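Local coordinates for protein five-membered-cyclitol-phosphate synthase (Streptomyces citricolor, PDB 6K96) that binds nicotinamide-adenine-dinucleotide on a Rossmann-type parallel sheet and belongs to the myo-inositol-1-phosphate synthase family, at residues Cys157-Val162 with Gly181-Ser186; Ala125-Tyr130 with Ile306-Arg311. One frame throughout, in Å; residues are numbered along the deposited sequence.

Contact 1: Cys157-Val162 with Gly181-Ser186; sequences CTPELV and GDDLAS. With NAD (nicotinamide-adenine-dinucleotide), chain G.
Loops that leave neighbouring parallel strands at their C-terminal ends line part of the nicotinamide end of the dinucleotide pocket in this Rossmann-type fold, and here Cys-157 to Val-162 lies against Gly-181 to Ser-186. Leu-184 N donates to Cys-157 O (2.9 Å) in a nearly straight bond, 165° at the hydrogen, although the donor stands well above the carbonyl plane. The same oxygen receives a CA-H...O contact from Asp-183. Beside this bond, Leu-184 CG packs on Cys-157 CB at 3.8 Å, while its CD1 reaches SG. Further along, the carboxylate of Asp-182, which follows a cis peptide, takes Val-162 N on OD2 (3.3 Å) from above its plane; Arg-164 forms a salt bridge to that oxygen, and Ala-163 N and Asn-156 bind OD1. Asp-183 has a different partner: with CG anti to the backbone N (chi1 -161°), its carboxylate lies obliquely against the Pro-159 ring, Asp-183 OD2 being 3.6 Å from Pro-159 CB, and OD2 pairs with Lys-327. The nicotinamide is met by both loops, since Leu-184 O lies 3.3 Å from NAD C5N and Cys-157 O 3.5 Å from C6N. Ser-186 OG accepts a hydrogen bond from the carboxamide N7N of NAD at 3.0 Å.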
loop_
_atom_site.group_PDB
_atom_site.type_symbol
_atom_site.label_atom_id
_atom_site.label_comp_id
_atom_site.label_asym_id
_atom_site.label_seq_id
_atom_site.Cartn_x
_atom_site.Cartn_y
_atom_site.Cartn_z
ATOM N N CYS B 157 -13.963 -25.744 -16.376
ATOM C CA CYS B 157 -13.322 -24.678 -15.554
ATOM C C CYS B 157 -11.855 -24.951 -15.202
ATOM O O CYS B 157 -11.174 -23.921 -14.792
ATOM C CB CYS B 157 -13.911 -24.524 -14.160
ATOM S SG CYS B 157 -15.625 -24.042 -14.218
ATOM N N THR B 158 -11.416 -26.215 -15.230
ATOM C CA THR B 158 -10.172 -26.668 -14.537
ATOM C C THR B 158 -9.028 -26.778 -15.531
ATOM O O THR B 158 -9.301 -26.773 -16.735
ATOM C CB THR B 158 -10.336 -28.017 -13.815
ATOM O OG1 THR B 158 -10.253 -29.084 -14.749
ATOM C CG2 THR B 158 -11.641 -28.117 -13.067
ATOM N N PRO B 159 -7.754 -26.883 -15.051
ATOM C CA PRO B 159 -6.583 -27.104 -15.913
ATOM C C PRO B 159 -6.470 -28.532 -16.488
ATOM O O PRO B 159 -5.578 -28.777 -17.317
ATOM C CB PRO B 159 -5.344 -26.834 -15.034
ATOM C CG PRO B 159 -5.907 -26.207 -13.772
ATOM C CD PRO B 159 -7.334 -26.722 -13.648
ATOM N N GLU B 160 -7.392 -29.420 -16.138
ATOM C CA GLU B 160 -7.363 -30.804 -16.667
ATOM C C GLU B 160 -7.527 -30.777 -18.185
ATOM O O GLU B 160 -8.237 -29.932 -18.689
ATOM C CB GLU B 160 -8.380 -31.705 -15.970
ATOM C CG GLU B 160 -7.872 -32.230 -14.647
ATOM C CD GLU B 160 -7.192 -31.232 -13.717
ATOM O OE1 GLU B 160 -5.926 -31.326 -13.554
ATOM O OE2 GLU B 160 -7.916 -30.362 -13.173
ATOM N N LEU B 161 -6.853 -31.727 -18.848
ATOM C CA LEU B 161 -6.928 -31.971 -20.308
ATOM C C LEU B 161 -8.308 -32.549 -20.630
ATOM O O LEU B 161 -8.576 -33.664 -20.105
ATOM C CB LEU B 161 -5.790 -32.929 -20.694
ATOM C CG LEU B 161 -4.998 -32.489 -21.928
ATOM C CD1 LEU B 161 -4.030 -31.362 -21.597
ATOM C CD2 LEU B 161 -4.255 -33.634 -22.578
ATOM N N VAL B 162 -9.150 -31.796 -21.370
ATOM C CA VAL B 162 -10.458 -32.259 -21.925
ATOM C C VAL B 162 -10.615 -31.717 -23.349
ATOM O O VAL B 162 -10.482 -32.475 -24.317
ATOM C CB VAL B 162 -11.668 -31.868 -21.057
ATOM C CG1 VAL B 162 -12.947 -32.549 -21.533
ATOM C CG2 VAL B 162 -11.447 -32.167 -19.594
ATOM N N GLY B 181 -13.304 -25.424 -23.291
ATOM C CA GLY B 181 -12.192 -25.634 -22.368
ATOM C C GLY B 181 -10.866 -25.354 -23.043
ATOM O O GLY B 181 -10.862 -25.117 -24.237
ATOM N N ASP B 182 -9.789 -25.335 -22.246
ATOM C CA ASP B 182 -9.868 -25.637 -20.816
ATOM C C ASP B 182 -9.359 -24.477 -19.932
ATOM O O ASP B 182 -8.574 -23.651 -20.391
ATOM C CB ASP B 182 -9.042 -26.881 -20.469
ATOM C CG ASP B 182 -9.375 -28.072 -21.332
ATOM O OD1 ASP B 182 -10.567 -28.372 -21.445
ATOM O OD2 ASP B 182 -8.453 -28.642 -21.931
ATOM N N ASP B 183 -9.813 -24.450 -18.684
ATOM C CA ASP B 183 -9.196 -23.697 -17.559
ATOM C C ASP B 183 -9.619 -22.226 -17.583
ATOM O O ASP B 183 -9.030 -21.511 -18.421
ATOM C CB ASP B 183 -7.674 -23.829 -17.605
ATOM C CG ASP B 183 -7.016 -23.486 -16.288
ATOM O OD1 ASP B 183 -7.755 -23.244 -15.290
ATOM O OD2 ASP B 183 -5.762 -23.484 -16.263
ATOM N N LEU B 184 -10.532 -21.813 -16.681
ATOM C CA LEU B 184 -11.004 -20.386 -16.580
ATOM C C LEU B 184 -9.830 -19.439 -16.372
ATOM O O LEU B 184 -9.068 -19.651 -15.390
ATOM C CB LEU B 184 -11.952 -20.157 -15.404
ATOM C CG LEU B 184 -13.194 -21.024 -15.348
ATOM C CD1 LEU B 184 -14.101 -20.519 -14.243
ATOM C CD2 LEU B 184 -13.901 -21.054 -16.689
ATOM N N ALA B 185 -9.741 -18.401 -17.209
ATOM C CA ALA B 185 -8.966 -17.161 -16.932
ATOM C C ALA B 185 -9.823 -16.185 -16.107
ATOM O O ALA B 185 -10.844 -15.673 -16.623
ATOM C CB ALA B 185 -8.555 -16.559 -18.239
ATOM N N SER B 186 -9.455 -15.939 -14.851
ATOM C CA SER B 186 -10.328 -15.250 -13.866
ATOM C C SER B 186 -10.740 -13.895 -14.440
ATOM O O SER B 186 -9.950 -13.326 -15.205
ATOM C CB SER B 186 -9.671 -15.158 -12.511
ATOM O OG SER B 186 -10.093 -16.237 -11.627
HETATM P PA NAD G . -14.889 -25.552 -4.604
HETATM O O1A NAD G . -13.831 -26.253 -3.842
HETATM O O2A NAD G . -15.626 -24.478 -3.853
HETATM O O5B NAD G . -15.909 -26.500 -5.345
HETATM C C5B NAD G . -15.480 -27.877 -5.461
HETATM C C4B NAD G . -16.678 -28.777 -5.311
HETATM O O4B NAD G . -16.482 -30.088 -5.940
HETATM C C3B NAD G . -17.021 -29.076 -3.848
HETATM O O3B NAD G . -18.430 -28.978 -3.688
HETATM C C2B NAD G . -16.574 -30.529 -3.707
HETATM O O2B NAD G . -17.220 -30.987 -2.554
HETATM C C1B NAD G . -17.055 -31.050 -5.066
HETATM N N9A NAD G . -16.595 -32.358 -5.490
HETATM C C8A NAD G . -15.396 -32.914 -5.119
HETATM N N7A NAD G . -15.157 -34.063 -5.708
HETATM C C5A NAD G . -16.248 -34.268 -6.546
HETATM C C6A NAD G . -16.561 -35.316 -7.435
HETATM N N6A NAD G . -15.755 -36.352 -7.637
HETATM N N1A NAD G . -17.706 -35.210 -8.162
HETATM C C2A NAD G . -18.494 -34.142 -7.933
HETATM N N3A NAD G . -18.303 -33.113 -7.110
HETATM C C4A NAD G . -17.143 -33.219 -6.435
HETATM O O3 NAD G . -14.193 -24.885 -5.864
HETATM P PN NAD G . -14.559 -23.520 -6.633
HETATM O O1N NAD G . -15.991 -23.585 -7.003
HETATM O O2N NAD G . -13.964 -22.456 -5.762
HETATM O O5D NAD G . -13.677 -23.698 -7.971
HETATM C C5D NAD G . -13.980 -24.866 -8.840
HETATM C C4D NAD G . -12.858 -25.065 -9.816
HETATM O O4D NAD G . -12.730 -23.941 -10.717
HETATM C C3D NAD G . -11.493 -25.233 -9.132
HETATM O O3D NAD G . -10.769 -26.193 -9.870
HETATM C C2D NAD G . -10.816 -23.891 -9.394
HETATM O O2D NAD G . -9.404 -23.901 -9.492
HETATM C C1D NAD G . -11.348 -23.562 -10.788
HETATM N N1N NAD G . -11.129 -22.113 -11.081
HETATM C C2N NAD G . -11.553 -21.134 -10.121
HETATM C C3N NAD G . -11.208 -19.799 -10.249
HETATM C C7N NAD G . -11.730 -18.820 -9.213
HETATM O O7N NAD G . -12.534 -19.198 -8.371
HETATM N N7N NAD G . -11.279 -17.569 -9.249
HETATM C C4N NAD G . -10.399 -19.446 -11.329
HETATM C C5N NAD G . -10.145 -20.364 -12.340
HETATM C C6N NAD G . -10.441 -21.703 -12.160
#

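Contact 2: Ala125-Tyr130 with Ile306-Arg311; sequences AEVLLY and IAAAAR
Strand 127-130 of the parallel Rossmann-type sheet is covered near its start by helix 292-313, and two different pairings of side chains make the contact: an apolar one at Val-127 and a polar one at Glu-126 and Arg-311. On Val-127 the two methyls are used unequally. CG1 is anti to the backbone N (chi1 179°), which leaves CG2 beside that nitrogen and anti to the carbonyl carbon, where it meets two successive helix residues, 3.8 Å from Ala-307 CB and 3.8 Å from Ala-308 CB. Those small side chains let the helix backbone come close, with Ala-308 N 3.7 Å from the same methyl. One turn later Arg-311 stretches back over the chain just ahead of the strand, its aliphatic part extended from CG to NE. CD rests 3.3 Å from Glu-126 O, and one face of the guanidinium looks onto Glu-126 CA and the carbonyl oxygen of Ala-125. The Glu-126 carboxylate is turned 73° from the guanidinium plane, yet OE2 lies at the edge of that group and in its plane. The salt bridge from Glu-126 OE2 to Arg-311 NH1 is long (3.8 Å), and each group has a stronger partner elsewhere: Glu-126 OE1 pairs with Arg-312, and Arg-311 NE donates to Lys-151 O. Between the two side chains the nearest approach is instead nonpolar carbon to nitrogen, Glu-126 CG to Arg-311 NH1 at 3.4 Å.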
loop_
_atom_site.group_PDB
_atom_site.type_symbol
_atom_site.label_atom_id
_atom_site.label_comp_id
_atom_site.label_asym_id
_atom_site.label_seq_id
_atom_site.Cartn_x
_atom_site.Cartn_y
_atom_site.Cartn_z
ATOM N N ALA B 125 -30.924 -31.381 -19.540
ATOM C CA ALA B 125 -29.802 -30.429 -19.428
ATOM C C ALA B 125 -29.254 -30.131 -20.830
ATOM O O ALA B 125 -29.400 -30.967 -21.748
ATOM C CB ALA B 125 -28.754 -31.000 -18.503
ATOM N N GLU B 126 -28.717 -28.934 -21.001
ATOM C CA GLU B 126 -28.139 -28.482 -22.284
ATOM C C GLU B 126 -26.635 -28.390 -22.113
ATOM O O GLU B 126 -25.900 -28.671 -23.091
ATOM C CB GLU B 126 -28.664 -27.110 -22.680
ATOM C CG GLU B 126 -30.092 -27.097 -23.179
ATOM C CD GLU B 126 -30.475 -25.750 -23.790
ATOM O OE1 GLU B 126 -30.892 -24.833 -23.019
ATOM O OE2 GLU B 126 -30.344 -25.599 -25.020
ATOM N N VAL B 127 -26.214 -28.028 -20.904
ATOM C CA VAL B 127 -24.799 -27.744 -20.559
ATOM C C VAL B 127 -24.518 -28.470 -19.255
ATOM O O VAL B 127 -25.308 -28.323 -18.300
ATOM C CB VAL B 127 -24.555 -26.230 -20.413
ATOM C CG1 VAL B 127 -23.114 -25.938 -20.036
ATOM C CG2 VAL B 127 -24.945 -25.440 -21.653
ATOM N N LEU B 128 -23.413 -29.193 -19.197
ATOM C CA LEU B 128 -22.860 -29.676 -17.918
ATOM C C LEU B 128 -21.634 -28.823 -17.611
ATOM O O LEU B 128 -20.737 -28.780 -18.449
ATOM C CB LEU B 128 -22.500 -31.153 -18.008
ATOM C CG LEU B 128 -21.820 -31.653 -16.737
ATOM C CD1 LEU B 128 -22.786 -31.686 -15.593
ATOM C CD2 LEU B 128 -21.206 -32.998 -16.925
ATOM N N LEU B 129 -21.665 -28.096 -16.495
ATOM C CA LEU B 129 -20.538 -27.291 -15.959
ATOM C C LEU B 129 -19.705 -28.160 -15.004
ATOM O O LEU B 129 -20.181 -28.531 -13.886
ATOM C CB LEU B 129 -21.096 -26.060 -15.234
ATOM C CG LEU B 129 -20.050 -25.120 -14.633
ATOM C CD1 LEU B 129 -19.174 -24.515 -15.721
ATOM C CD2 LEU B 129 -20.724 -24.046 -13.804
ATOM N N TYR B 130 -18.481 -28.457 -15.411
ATOM C CA TYR B 130 -17.524 -29.210 -14.598
ATOM C C TYR B 130 -16.802 -28.254 -13.672
ATOM O O TYR B 130 -15.973 -27.448 -14.167
ATOM C CB TYR B 130 -16.544 -29.933 -15.522
ATOM C CG TYR B 130 -15.482 -30.711 -14.791
ATOM C CD1 TYR B 130 -15.791 -31.922 -14.187
ATOM C CD2 TYR B 130 -14.185 -30.234 -14.678
ATOM C CE1 TYR B 130 -14.823 -32.665 -13.521
ATOM C CE2 TYR B 130 -13.215 -30.958 -13.995
ATOM C CZ TYR B 130 -13.526 -32.189 -13.433
ATOM O OH TYR B 130 -12.571 -32.922 -12.792
ATOM N N ILE B 306 -22.083 -19.424 -24.220
ATOM C CA ILE B 306 -21.419 -19.732 -25.511
ATOM C C ILE B 306 -21.803 -21.164 -25.846
ATOM O O ILE B 306 -22.219 -21.416 -26.990
ATOM C CB ILE B 306 -19.908 -19.506 -25.498
ATOM C CG1 ILE B 306 -19.517 -18.069 -25.177
ATOM C CG2 ILE B 306 -19.343 -19.898 -26.849
ATOM C CD1 ILE B 306 -18.050 -17.932 -24.785
ATOM N N ALA B 307 -21.752 -22.016 -24.823
ATOM C CA ALA B 307 -22.102 -23.455 -24.836
ATOM C C ALA B 307 -23.524 -23.653 -25.350
ATOM O O ALA B 307 -23.684 -24.254 -26.432
ATOM C CB ALA B 307 -21.949 -24.015 -23.441
ATOM N N ALA B 308 -24.527 -23.207 -24.587
ATOM C CA ALA B 308 -25.963 -23.463 -24.860
ATOM C C ALA B 308 -26.335 -22.948 -26.248
ATOM O O ALA B 308 -26.906 -23.743 -27.016
ATOM C CB ALA B 308 -26.837 -22.900 -23.775
ATOM N N ALA B 309 -25.989 -21.707 -26.592
ATOM C CA ALA B 309 -26.422 -21.082 -27.867
ATOM C C ALA B 309 -25.866 -21.885 -29.046
ATOM O O ALA B 309 -26.577 -22.074 -30.015
ATOM C CB ALA B 309 -25.998 -19.643 -27.942
ATOM N N ALA B 310 -24.657 -22.415 -28.896
ATOM C CA ALA B 310 -23.942 -23.224 -29.913
ATOM C C ALA B 310 -24.645 -24.570 -30.095
ATOM O O ALA B 310 -24.887 -24.956 -31.240
ATOM C CB ALA B 310 -22.502 -23.400 -29.509
ATOM N N ARG B 311 -25.032 -25.227 -29.013
ATOM C CA ARG B 311 -25.820 -26.486 -29.088
ATOM C C ARG B 311 -27.194 -26.236 -29.752
ATOM O O ARG B 311 -27.645 -27.104 -30.529
ATOM C CB ARG B 311 -25.931 -27.118 -27.697
ATOM C CG ARG B 311 -26.627 -28.464 -27.706
ATOM C CD ARG B 311 -26.644 -29.049 -26.311
ATOM N NE ARG B 311 -27.423 -30.278 -26.257
ATOM C CZ ARG B 311 -28.721 -30.340 -25.994
ATOM N NH1 ARG B 311 -29.439 -29.259 -25.748
ATOM N NH2 ARG B 311 -29.312 -31.506 -25.991
#

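Both contacts are largely buried and belong to one parallel sheet, but they sit towards different ends of its strands. Contact 1 joins loops beyond the C-terminal ends of strands 153-156 and 179-180, beside the dinucleotide, where two hydrogen bonds cross between the loops and the aspartates also meet charged partners; its exposed side is at Pro-159 and Leu-161. Contact 2 lies farther from the chain centre, with only Arg-311 partly exposed among its touching residues; there a strand start meets a helix through methyl packing and a long ion pair, without any hydrogen bond across. Helix 292-313 serves both, touching Leu-184 with its earlier residues. The contacts also meet directly: Tyr-130 CE2 lies 3.4 Å from Thr-158 CG2.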